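Local coordinates for protein CG4930 (Drosophila melanogaster, PDB 3ISM) that binds endonuclease G in a complex that blocks the nuclease, and so acts as its protein inhibitor, at residues Glu117-Glu122 against Ala159-Thr164; Pro153-Tyr158 against Ala169-Arg174. The protein carries 1 engineered substitution. All blocks are in the same frame, centred on the assembly; numbering follows the deposited sequence.

Contact 1: Glu117-Glu122 against Ala159-Thr164; sequences EVLKKE and AHAGCT
The imidazole of His160 is met obliquely by Leu119. The touching atom is the methyl CD1 of Leu119, and it comes in at the base of the ring. Leu119 CD1 lies 3.7 Å from His160 CB and 4.1 Å from His160 CG. The two side chains cross at about a right angle. His160 ND1 is hydrogen-bonded to Phe157 O, which should limit rotation of the imidazole. The other branch of Leu119 serves a second neighbour. Its CD2 is 4.3 Å from Ala161 CB, a looser apolar touch. In Leu119, chi1 of -61° sets CG anti to the carbonyl carbon; from there CD1 meets His160 and CD2 meets Ala161. No hydrogen bond joins the two segments, and the contact lies at the surface.

Each backbone is shaped by its own bonds. Residues 160-163 form a type I' turn, closed by Cys163 N to His160 O at 3.2 Å. Ala161 and Gly162 both have positive phi in this turn. His160 O also takes a hydrogen bond from Trp127 NE1, which ties the turn to helix 124-132. On the helix side, Val118 packs on Phe75, Phe126 and Trp127, while Leu119 faces the turn. Just beyond helix 104-120, Glu122 (phi 57°) leaves helical geometry in a Schellman motif; its N makes a weak bond to Leu119 O. The contact is thus a Schellman-capped helix end set against a type I' turn, on the surface of an all-helical fold of the Ku C-terminal-like family.

Contact 2: Pro153-Tyr158 against Ala169-Arg174; sequences PPLEFY and ASLKVR
Pro153 and Leu155 flank the centre of an inverse gamma turn at Pro154 and together receive Leu171 of the short helix 168-173. The turn is closed by a weak bond of 3.0 Å from Leu155 N to Pro153 O. It lies in the long loop that leads from helix 124-132 to the short helix, so the loop packs here against the helix that follows it. The close contacts of the helix are made by one methyl, Leu171 CD1. Leu171 CD1 stands 3.6 Å from Pro153 CG and equally near Pro153 CB, beside the CB-CG edge of the pyrrolidine ring and nearly level with it. The same methyl is 3.8 Å from Leu155 CD1. The two leucine side chains run antiparallel where they meet. Leu155 holds CG anti to its own nitrogen (chi1 -162°), and its CD1 branch is the one that reaches the helix. The interface is wholly apolar, with no hydrogen bond across it.

Trp140 touches both prolines and links the turn to an earlier part of the loop. Farther on, Phe157 CD2 sits 3.5 Å above the centre of the Tyr158 ring. Ser170 anchors the short helix, with OG bonded to Phe167 O and Arg142 NH2. Arg174 packs on Asn217 of the CG8862 chain. Its backbone N bonds to Ser170 O at 3.1 Å. The guanidinium folds back over that same carbonyl, placing Ser170 O 3.3 Å above its plane, toward the rim.

Overall arrangement
Contacts 1 and 2 interlock along the chain. Segment 159-164 of contact 1 follows directly on segment 153-158 of contact 2, so their segments alternate in sequence. Their centres are about 17 Å apart, on the same side of the chain's centre. They also touch: Cys163 CB lies 3.5 Å from Tyr158 O, and Thr164 C lies 3.9 Å from Tyr158 CB. Contact 1 sits about 49 Å from the chain centre and contact 2 about 37 Å. The end of segment 169-174 reaches the CG8862 chain through Arg174, though Arg174 takes no part in contact 2 itself; no other chain of the assembly touches the segments of contact 1.

Contact 1: Glu117-Glu122 against Ala159-Thr164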
# COMPACT_ATOMS: atom_id res chain seq x y z
N GLU C 117 42.80 -29.37 0.53
CA GLU C 117 44.03 -29.09 -0.20
C GLU C 117 44.94 -28.13 0.57
O GLU C 117 46.17 -28.29 0.60
CB GLU C 117 43.73 -28.54 -1.59
CG GLU C 117 44.93 -28.59 -2.57
CD GLU C 117 45.36 -30.00 -2.98
OE1 GLU C 117 44.58 -30.97 -2.88
OE2 GLU C 117 46.51 -30.15 -3.43
N VAL C 118 44.32 -27.14 1.20
CA VAL C 118 45.03 -26.19 2.05
C VAL C 118 45.76 -26.91 3.19
O VAL C 118 46.93 -26.64 3.43
CB VAL C 118 44.05 -25.10 2.58
CG1 VAL C 118 44.62 -24.41 3.85
CG2 VAL C 118 43.78 -24.08 1.48
N LEU C 119 45.08 -27.86 3.82
CA LEU C 119 45.64 -28.58 4.97
C LEU C 119 46.72 -29.59 4.59
O LEU C 119 47.73 -29.71 5.28
CB LEU C 119 44.52 -29.26 5.77
CG LEU C 119 43.48 -28.32 6.37
CD1 LEU C 119 42.43 -29.11 7.14
CD2 LEU C 119 44.13 -27.26 7.25
N LYS C 120 46.49 -30.32 3.50
CA LYS C 120 47.45 -31.26 2.93
C LYS C 120 48.78 -30.58 2.58
O LYS C 120 49.85 -31.12 2.82
CB LYS C 120 46.84 -31.89 1.68
CG LYS C 120 47.74 -32.84 0.91
CD LYS C 120 47.41 -32.77 -0.57
CE LYS C 120 48.37 -33.59 -1.40
NZ LYS C 120 48.19 -35.04 -1.16
N LYS C 121 48.68 -29.37 2.02
CA LYS C 121 49.85 -28.58 1.64
C LYS C 121 50.37 -27.76 2.82
O LYS C 121 51.36 -27.04 2.69
CB LYS C 121 49.51 -27.68 0.46
CG LYS C 121 49.09 -28.48 -0.77
CD LYS C 121 49.45 -27.78 -2.05
CE LYS C 121 49.37 -28.74 -3.25
NZ LYS C 121 50.37 -29.83 -3.20
N GLU C 122 49.69 -27.88 3.96
CA GLU C 122 50.10 -27.24 5.22
C GLU C 122 50.24 -25.73 5.09
O GLU C 122 51.20 -25.14 5.58
CB GLU C 122 51.38 -27.89 5.79
CG GLU C 122 51.16 -29.27 6.42
CD GLU C 122 52.39 -29.78 7.18
OE1 GLU C 122 52.63 -29.33 8.33
OE2 GLU C 122 53.11 -30.64 6.62
N ALA C 159 36.76 -27.19 12.37
CA ALA C 159 37.44 -27.91 13.45
C ALA C 159 38.61 -28.73 12.95
O ALA C 159 38.60 -29.96 13.04
CB ALA C 159 36.46 -28.81 14.20
N HIS C 160 39.63 -28.04 12.43
CA HIS C 160 40.81 -28.69 11.90
C HIS C 160 42.02 -27.84 12.21
O HIS C 160 41.93 -26.60 12.20
CB HIS C 160 40.67 -28.90 10.38
CG HIS C 160 39.66 -29.95 10.02
ND1 HIS C 160 38.34 -29.65 9.79
CD2 HIS C 160 39.77 -31.29 9.91
CE1 HIS C 160 37.67 -30.77 9.53
NE2 HIS C 160 38.52 -31.78 9.59
N ALA C 161 43.15 -28.51 12.48
CA ALA C 161 44.44 -27.86 12.74
C ALA C 161 44.44 -26.96 13.98
O ALA C 161 45.01 -25.87 13.98
CB ALA C 161 44.93 -27.10 11.49
N GLY C 162 43.78 -27.43 15.03
CA GLY C 162 43.65 -26.65 16.26
C GLY C 162 42.68 -25.47 16.21
O GLY C 162 42.59 -24.72 17.18
N CYS C 163 41.96 -25.30 15.11
CA CYS C 163 40.99 -24.19 14.99
C CYS C 163 39.57 -24.59 15.33
O CYS C 163 39.24 -25.76 15.33
CB CYS C 163 40.98 -23.63 13.57
SG CYS C 163 42.50 -22.83 13.09
N THR C 164 38.74 -23.60 15.63
CA THR C 164 37.31 -23.80 15.77
C THR C 164 36.59 -22.65 15.04
O THR C 164 37.22 -21.64 14.69
CB THR C 164 36.85 -23.86 17.26
OG1 THR C 164 37.27 -22.68 17.95
CG2 THR C 164 37.43 -25.09 17.98

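Contact 2: Pro153-Tyr158 against Ala169-Arg174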
# COMPACT_ATOMS: atom_id res chain seq x y z
N PRO C 153 24.41 -25.67 11.43
CA PRO C 153 25.55 -24.76 11.20
C PRO C 153 26.82 -25.54 10.85
O PRO C 153 26.99 -26.66 11.34
CB PRO C 153 25.71 -24.04 12.53
CG PRO C 153 24.98 -24.88 13.54
CD PRO C 153 23.90 -25.60 12.82
N PRO C 154 27.69 -24.98 9.98
CA PRO C 154 28.88 -25.66 9.49
C PRO C 154 30.06 -25.54 10.45
O PRO C 154 31.13 -25.07 10.08
CB PRO C 154 29.16 -24.93 8.18
CG PRO C 154 28.67 -23.55 8.42
CD PRO C 154 27.56 -23.62 9.41
N LEU C 155 29.85 -25.97 11.68
CA LEU C 155 30.81 -25.86 12.76
C LEU C 155 32.01 -26.76 12.52
O LEU C 155 33.16 -26.39 12.78
CB LEU C 155 30.13 -26.32 14.05
CG LEU C 155 30.79 -25.91 15.37
CD1 LEU C 155 30.19 -24.57 15.82
CD2 LEU C 155 30.55 -26.99 16.41
N GLU C 156 31.71 -27.95 12.01
CA GLU C 156 32.65 -29.06 11.82
C GLU C 156 33.69 -28.75 10.74
O GLU C 156 34.81 -29.26 10.76
CB GLU C 156 31.85 -30.32 11.45
CG GLU C 156 30.74 -30.71 12.46
CD GLU C 156 29.47 -29.84 12.43
OE1 GLU C 156 29.31 -28.97 11.53
OE2 GLU C 156 28.62 -30.01 13.32
N PHE C 157 33.27 -27.94 9.76
CA PHE C 157 34.15 -27.52 8.68
C PHE C 157 35.44 -26.92 9.25
O PHE C 157 36.53 -27.16 8.74
CB PHE C 157 33.45 -26.48 7.78
CG PHE C 157 34.38 -25.81 6.77
CD1 PHE C 157 34.59 -26.37 5.52
CD2 PHE C 157 35.02 -24.61 7.08
CE1 PHE C 157 35.44 -25.76 4.60
CE2 PHE C 157 35.88 -24.01 6.17
CZ PHE C 157 36.08 -24.58 4.92
N TYR C 158 35.28 -26.14 10.32
CA TYR C 158 36.34 -25.31 10.86
C TYR C 158 37.21 -26.02 11.90
O TYR C 158 38.25 -25.51 12.29
CB TYR C 158 35.71 -24.06 11.49
CG TYR C 158 35.06 -23.09 10.50
CD1 TYR C 158 33.69 -23.11 10.27
CD2 TYR C 158 35.83 -22.14 9.83
CE1 TYR C 158 33.09 -22.20 9.37
CE2 TYR C 158 35.25 -21.24 8.95
CZ TYR C 158 33.89 -21.27 8.72
OH TYR C 158 33.35 -20.37 7.83
N ALA C 169 31.26 -20.21 19.93
CA ALA C 169 30.82 -19.76 21.26
C ALA C 169 29.40 -19.20 21.23
O ALA C 169 28.62 -19.46 22.15
CB ALA C 169 31.79 -18.73 21.84
N SER C 170 29.07 -18.45 20.17
CA SER C 170 27.73 -17.89 19.97
C SER C 170 26.64 -18.95 19.87
O SER C 170 25.56 -18.76 20.42
CB SER C 170 27.68 -16.97 18.74
OG SER C 170 27.59 -17.69 17.51
N LEU C 171 26.93 -20.06 19.20
CA LEU C 171 25.95 -21.14 19.06
C LEU C 171 25.62 -21.88 20.35
O LEU C 171 24.48 -22.28 20.55
CB LEU C 171 26.38 -22.15 18.00
CG LEU C 171 26.29 -21.64 16.57
CD1 LEU C 171 26.83 -22.71 15.66
CD2 LEU C 171 24.84 -21.26 16.22
N LYS C 172 26.63 -22.07 21.20
CA LYS C 172 26.42 -22.72 22.49
C LYS C 172 25.46 -21.90 23.35
O LYS C 172 24.60 -22.46 24.03
CB LYS C 172 27.74 -22.99 23.23
CG LYS C 172 28.59 -24.07 22.59
CD LYS C 172 29.98 -24.14 23.19
CE LYS C 172 30.97 -24.75 22.19
NZ LYS C 172 32.26 -25.15 22.82
N VAL C 173 25.60 -20.58 23.30
CA VAL C 173 24.74 -19.67 24.06
C VAL C 173 23.32 -19.59 23.46
O VAL C 173 22.35 -19.48 24.21
CB VAL C 173 25.39 -18.26 24.27
CG1 VAL C 173 24.53 -17.39 25.17
CG2 VAL C 173 26.77 -18.41 24.89
N ARG C 174 23.18 -19.68 22.14
CA ARG C 174 21.85 -19.64 21.51
C ARG C 174 21.00 -20.86 21.89
O ARG C 174 21.39 -22.01 21.66
CB ARG C 174 21.92 -19.50 19.98
CG ARG C 174 22.80 -18.36 19.42
CD ARG C 174 22.47 -16.97 19.97
NE ARG C 174 23.67 -16.12 20.03
CZ ARG C 174 24.16 -15.57 21.14
NH1 ARG C 174 23.55 -15.74 22.31
NH2 ARG C 174 25.26 -14.82 21.08